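Local coordinates for Alpha/beta hydrolase fold protein (PDB 3R0V) that probably acts as a hydrolase of the alpha/beta hydrolase family and holds a bound D-malate molecule, at residues Thr196-Thr199 with Ala200-Ser204; Ser217-Trp220 with Ile221-Thr224; Gln135-Leu138 with Asp139-Ala143. One frame throughout, in Å; residues are numbered along the deposited sequence.

Contact 1 (Thr196-Thr199 with Ala200-Ser204); sequences TIPT and ARFAS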
# COMPACT_ATOMS: atom_id res chain seq x y z
N THR A 196 -11.40 -1.96 9.97
CA THR A 196 -11.05 -2.38 11.31
C THR A 196 -9.81 -3.28 11.29
O THR A 196 -9.59 -4.06 10.35
CB THR A 196 -12.24 -3.01 12.06
OG1 THR A 196 -12.64 -4.21 11.41
CG2 THR A 196 -13.42 -2.05 12.11
N ILE A 197 -8.98 -3.16 12.32
CA ILE A 197 -7.77 -3.96 12.39
C ILE A 197 -8.06 -5.40 12.81
O ILE A 197 -8.73 -5.63 13.81
CB ILE A 197 -6.76 -3.37 13.39
CG1 ILE A 197 -6.37 -1.95 12.97
CG2 ILE A 197 -5.53 -4.27 13.50
CD1 ILE A 197 -5.51 -1.25 13.97
N PRO A 198 -7.56 -6.38 12.04
CA PRO A 198 -7.65 -7.78 12.50
C PRO A 198 -6.60 -8.04 13.58
O PRO A 198 -5.55 -8.64 13.34
CB PRO A 198 -7.37 -8.60 11.24
CG PRO A 198 -6.57 -7.70 10.36
CD PRO A 198 -6.97 -6.27 10.70
N THR A 199 -6.89 -7.55 14.77
CA THR A 199 -5.95 -7.54 15.88
C THR A 199 -5.35 -8.91 16.20
O THR A 199 -4.14 -9.02 16.39
CB THR A 199 -6.63 -6.98 17.14
OG1 THR A 199 -6.99 -5.62 16.90
CG2 THR A 199 -5.69 -7.07 18.34
N ALA A 200 -6.20 -9.93 16.28
CA ALA A 200 -5.75 -11.28 16.59
C ALA A 200 -4.66 -11.72 15.62
O ALA A 200 -3.62 -12.25 16.03
CB ALA A 200 -6.91 -12.25 16.56
N ARG A 201 -4.90 -11.49 14.33
CA ARG A 201 -3.92 -11.88 13.32
C ARG A 201 -2.64 -11.07 13.38
O ARG A 201 -1.54 -11.62 13.31
CB ARG A 201 -4.52 -11.73 11.93
CG ARG A 201 -5.72 -12.62 11.70
CD ARG A 201 -6.03 -12.69 10.23
NE ARG A 201 -5.03 -13.49 9.53
CZ ARG A 201 -4.72 -13.34 8.25
NH1 ARG A 201 -5.33 -12.41 7.53
NH2 ARG A 201 -3.80 -14.12 7.69
N PHE A 202 -2.76 -9.75 13.51
CA PHE A 202 -1.58 -8.92 13.49
C PHE A 202 -0.74 -9.08 14.76
O PHE A 202 0.48 -8.95 14.71
CB PHE A 202 -1.93 -7.44 13.22
CG PHE A 202 -2.49 -7.17 11.83
CD1 PHE A 202 -2.55 -8.18 10.87
CD2 PHE A 202 -2.91 -5.90 11.49
CE1 PHE A 202 -3.06 -7.92 9.60
CE2 PHE A 202 -3.41 -5.63 10.22
CZ PHE A 202 -3.48 -6.63 9.28
N ALA A 203 -1.38 -9.41 15.88
CA ALA A 203 -0.62 -9.68 17.10
C ALA A 203 0.27 -10.92 16.95
O ALA A 203 1.21 -11.10 17.72
CB ALA A 203 -1.55 -9.83 18.28
N SER A 204 -0.01 -11.73 15.93
CA SER A 204 0.73 -12.97 15.69
C SER A 204 1.95 -12.76 14.80
O SER A 204 2.74 -13.70 14.56
CB SER A 204 -0.19 -14.04 15.08
OG SER A 204 -0.38 -13.83 13.69
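The Phe202 ring takes the ring of Pro198 on one face. Pro198 CG stands 3.7 Å from the centroid of the Phe202 ring and 21° off its normal, a CH-pi contact. It sits off-centre, toward the rim, and its closest ring atom is Phe202 CZ at 3.4 Å from Pro198 CG. Pro198 CD follows beside it, 3.6 Å from Phe202 CE2. One methyl of Ile197 also touches this ring, neither squarely over its face nor at its edge. Its CG2 lies 3.7 Å from Phe202 CD2, and the two side chains cross at about a right angle. Phe202 has CG anti to its own carbonyl carbon, chi1 -67°. This swings the ring back toward the start of the helix and over the proline.

Pro198 is the N-cap of the short helix 199-202. It is also the centre of an inverse gamma turn, closed by a weak bond of 2.8 Å from Thr199 N to Ile197 O. The carbonyl of Pro198 faces into the first helical turn. Phe202 N donates to Pro198 O at 3.0 Å, a nearly straight bond. Proline and phenylalanine are therefore joined twice, once through the backbone and once through the rings. One residue further on, Ala203 N bonds to Thr199 O at 2.8 Å in the same i+4 pattern.

The contact lies at the surface, but Phe202 is buried. Its ring reaches Leu102 and Leu103 of helix 96-106 and Leu228 of helix 219-231. Arg201 also lies against helix 96-106, and its NH2 is hydrogen-bonded to Ser107 OG just after that helix. Ile197 rests on Glu227 and Leu228, so this short turn is fitted between helices 96-106 and 219-231.

Contact 2 (Ser217-Trp220 with Ile221-Thr224); sequences SPAW and IRHT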
# COMPACT_ATOMS: atom_id res chain seq x y z
N SER A 217 -0.12 13.82 8.60
CA SER A 217 -1.14 12.79 8.77
C SER A 217 -2.34 13.31 9.55
O SER A 217 -2.20 14.06 10.51
CB SER A 217 -0.57 11.57 9.51
OG SER A 217 0.46 10.96 8.74
N PRO A 218 -3.54 12.91 9.13
CA PRO A 218 -4.68 13.24 9.98
C PRO A 218 -4.61 12.50 11.32
O PRO A 218 -3.90 11.49 11.43
CB PRO A 218 -5.89 12.76 9.15
CG PRO A 218 -5.35 11.74 8.23
CD PRO A 218 -3.91 12.11 7.95
N ALA A 219 -5.29 13.03 12.33
CA ALA A 219 -5.28 12.41 13.65
C ALA A 219 -5.61 10.92 13.58
O ALA A 219 -5.01 10.10 14.27
CB ALA A 219 -6.25 13.13 14.59
N TRP A 220 -6.57 10.56 12.74
CA TRP A 220 -6.99 9.16 12.73
C TRP A 220 -5.90 8.21 12.25
O TRP A 220 -5.82 7.07 12.70
CB TRP A 220 -8.28 8.97 11.94
CG TRP A 220 -8.24 9.22 10.46
CD1 TRP A 220 -8.58 10.37 9.80
CD2 TRP A 220 -7.91 8.26 9.44
NE1 TRP A 220 -8.46 10.19 8.44
CE2 TRP A 220 -8.05 8.91 8.19
CE3 TRP A 220 -7.50 6.93 9.47
CZ2 TRP A 220 -7.80 8.26 6.98
CZ3 TRP A 220 -7.24 6.28 8.26
CH2 TRP A 220 -7.39 6.95 7.03
N ILE A 221 -5.05 8.69 11.34
CA ILE A 221 -3.90 7.91 10.90
C ILE A 221 -2.87 7.75 12.02
O ILE A 221 -2.30 6.67 12.19
CB ILE A 221 -3.26 8.56 9.65
CG1 ILE A 221 -4.08 8.21 8.41
CG2 ILE A 221 -1.79 8.16 9.49
CD1 ILE A 221 -3.92 6.74 7.97
N ARG A 222 -2.61 8.82 12.78
CA ARG A 222 -1.71 8.69 13.93
C ARG A 222 -2.24 7.65 14.90
O ARG A 222 -1.47 6.83 15.41
CB ARG A 222 -1.55 10.01 14.68
CG ARG A 222 -0.94 11.15 13.86
CD ARG A 222 -0.46 12.26 14.82
NE ARG A 222 -1.51 12.70 15.74
CZ ARG A 222 -2.31 13.74 15.53
NH1 ARG A 222 -2.17 14.50 14.44
NH2 ARG A 222 -3.24 14.03 16.42
N HIS A 223 -3.53 7.70 15.20
CA HIS A 223 -4.06 6.77 16.19
C HIS A 223 -3.95 5.33 15.72
O HIS A 223 -3.64 4.44 16.51
CB HIS A 223 -5.51 7.11 16.55
CG HIS A 223 -5.70 8.51 17.01
ND1 HIS A 223 -6.91 9.16 16.91
CD2 HIS A 223 -4.83 9.40 17.54
CE1 HIS A 223 -6.78 10.39 17.38
NE2 HIS A 223 -5.53 10.56 17.78
N THR A 224 -4.22 5.10 14.44
CA THR A 224 -4.05 3.77 13.86
C THR A 224 -2.61 3.31 13.94
O THR A 224 -2.34 2.17 14.32
CB THR A 224 -4.56 3.78 12.43
OG1 THR A 224 -5.99 3.91 12.48
CG2 THR A 224 -4.16 2.49 11.70
O HOH W 1 -0.36 14.70 12.22
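Ile221 packs against both Trp220 and Pro218 in the first turn of helix 219-231. This helix is the crossover of the beta-alpha-beta unit made with strands 209-213 and 235-239 in the alpha/beta hydrolase fold.

The apolar contacts gather round Ile221. Ile221 CG1 sits 3.6 Å from the centroid of the six-membered ring of Trp220, only 8° off its normal. This CH-pi contact is extended by Ile221 CD1, 3.4 Å from Trp220 CZ3. Pro218 CG covers another part of the same indole face. Trp220 CG lies between its backbone N and carbonyl carbon, chi1 67°, and this turns the ring alongside the isoleucine. On the other branch, Ile221 CG2 meets Ser217 CB at 3.6 Å. Replacing Trp220 by an alanine would probably strip the cover from Ile221 and Pro218 and leave Arg127, its cation-pi partner, without an aromatic mate.

The backbone bonds start at the N-cap, Pro218. Its O accepts from Arg222 N at 3.3 Å and, weakly, from Ile221 N. His223 N and Thr224 N continue the helical pattern to Ala219 O and Trp220 O.

Three polar side chains bond outside the turn. Ser217 OG bonds to Glu118 and Gly214 N, Thr224 OG1 to Tyr121 O, and His223 ND1 to Asp124. Ala219 O lies over the centre of the His223 ring, 3.2 Å above its plane; this is a contact with the ring face, not a hydrogen bond to ND1.

The guanidinium of Arg222 lays one face over Ala219 CA. At its edge, in plane, a water accepts from Arg222 NH1 at 2.9 Å and donates to Ser217 O at 2.6 Å.

Contact 3 (Gln135-Leu138 with Asp139-Ala143); sequences QTRL and DALLA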
# COMPACT_ATOMS: atom_id res chain seq x y z
N GLN A 135 -19.46 0.91 -1.39
CA GLN A 135 -19.17 -0.10 -2.42
C GLN A 135 -20.12 0.04 -3.61
O GLN A 135 -19.69 -0.00 -4.76
CB GLN A 135 -19.26 -1.51 -1.81
CG GLN A 135 -19.08 -2.65 -2.80
CD GLN A 135 -19.16 -4.01 -2.12
OE1 GLN A 135 -19.24 -4.10 -0.90
NE2 GLN A 135 -19.14 -5.07 -2.92
N THR A 136 -21.40 0.21 -3.32
CA THR A 136 -22.41 0.35 -4.35
C THR A 136 -22.16 1.59 -5.21
O THR A 136 -22.25 1.53 -6.44
CB THR A 136 -23.82 0.42 -3.73
OG1 THR A 136 -24.05 -0.77 -2.95
CG2 THR A 136 -24.90 0.54 -4.80
N ARG A 137 -21.84 2.70 -4.57
CA ARG A 137 -21.63 3.94 -5.32
C ARG A 137 -20.37 3.88 -6.17
O ARG A 137 -20.37 4.30 -7.33
CB ARG A 137 -21.60 5.14 -4.35
CG ARG A 137 -21.24 6.46 -4.99
CD ARG A 137 -22.22 6.87 -6.08
NE ARG A 137 -21.90 8.21 -6.55
CZ ARG A 137 -22.57 8.85 -7.50
NH1 ARG A 137 -23.60 8.25 -8.09
NH2 ARG A 137 -22.22 10.07 -7.87
N LEU A 138 -19.29 3.36 -5.60
CA LEU A 138 -18.05 3.21 -6.34
C LEU A 138 -18.26 2.35 -7.58
O LEU A 138 -17.82 2.69 -8.68
CB LEU A 138 -16.98 2.60 -5.43
CG LEU A 138 -15.64 2.26 -6.08
CD1 LEU A 138 -14.99 3.49 -6.69
CD2 LEU A 138 -14.72 1.58 -5.05
N ASP A 139 -18.95 1.23 -7.41
CA ASP A 139 -19.25 0.35 -8.54
C ASP A 139 -20.07 1.08 -9.60
O ASP A 139 -19.84 0.92 -10.79
CB ASP A 139 -20.00 -0.90 -8.08
CG ASP A 139 -19.08 -1.95 -7.47
OD1 ASP A 139 -17.85 -1.86 -7.66
OD2 ASP A 139 -19.61 -2.87 -6.80
N ALA A 140 -21.03 1.88 -9.15
CA ALA A 140 -21.91 2.59 -10.08
C ALA A 140 -21.13 3.61 -10.92
O ALA A 140 -21.34 3.74 -12.13
CB ALA A 140 -23.04 3.26 -9.33
N LEU A 141 -20.22 4.32 -10.26
CA LEU A 141 -19.39 5.30 -10.95
C LEU A 141 -18.53 4.60 -12.00
O LEU A 141 -18.43 5.05 -13.14
CB LEU A 141 -18.50 6.05 -9.95
CG LEU A 141 -19.26 7.02 -9.03
CD1 LEU A 141 -18.30 7.52 -7.96
CD2 LEU A 141 -19.87 8.18 -9.82
N LEU A 142 -17.91 3.49 -11.60
CA LEU A 142 -17.06 2.74 -12.52
C LEU A 142 -17.85 2.22 -13.72
O LEU A 142 -17.35 2.24 -14.85
CB LEU A 142 -16.32 1.62 -11.79
CG LEU A 142 -15.26 2.14 -10.82
CD1 LEU A 142 -14.78 1.03 -9.91
CD2 LEU A 142 -14.08 2.77 -11.56
N ALA A 143 -19.08 1.75 -13.48
CA ALA A 143 -19.91 1.18 -14.55
C ALA A 143 -20.33 2.22 -15.58
O ALA A 143 -20.68 1.87 -16.70
CB ALA A 143 -21.13 0.48 -13.97
O HOH W 2 -17.11 -1.03 -5.29
O HOH W 3 -19.13 -5.16 -5.54
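Gln135 O is gripped by two donors, Asp139 N and a water. Asp139 N bonds to Gln135 O at 3.0 Å, tilted 25° from the carbonyl plane. The water donates to Gln135 O at 2.8 Å and, weakly, to Asp139 OD1. A second water joins the two side-chain ends: it accepts from Gln135 NE2 at 2.6 Å and donates to Asp139 OD2 at 2.7 Å. Gln135 runs out extended, with CG anti to its backbone N (chi1 176°), alongside Asp139. The amide and carboxylate planes stand 83° apart.

All this lies on helix 134-143, the first of the helices inserted between strands 111-117 and 209-213. This is where alpha/beta hydrolases commonly carry a cap, and these helices probably form it here.

Another side of the helix is less polar. Leu141 CD2 sits over the centre of the Arg137 guanidinium face, 3.6 Å from Arg137 CZ. Both residues also touch Tyr153 of helix 147-158. Leu138 and Leu142 point the same way, with Leu138 CD1 4.1 Å from Leu142 CD1. Both pack on Ala150, and helix 185-192 meets them through Leu185 and Pro186.

Contacts 1 and 2 both start a helix, each with a proline at the N-cap, whereas contact 3 lies within one. Contact 1 is a surface turn with a single buried ring. Contacts 2 and 3 are partly buried. Contacts 1 and 2 share helix 219-231: contact 2 forms its first turn, and contact 1 leans on its later residues. They do not touch, though their nearest atoms are about 5 Å apart. Contact 3 is on the inserted helices, with its centre about 27 Å from that of contact 2. An aromatic face carries the apolar part of contacts 1 and 2. Contact 3 has no aromatic ring of its own and pairs leucines instead. Water bridges occur in contacts 2 and 3.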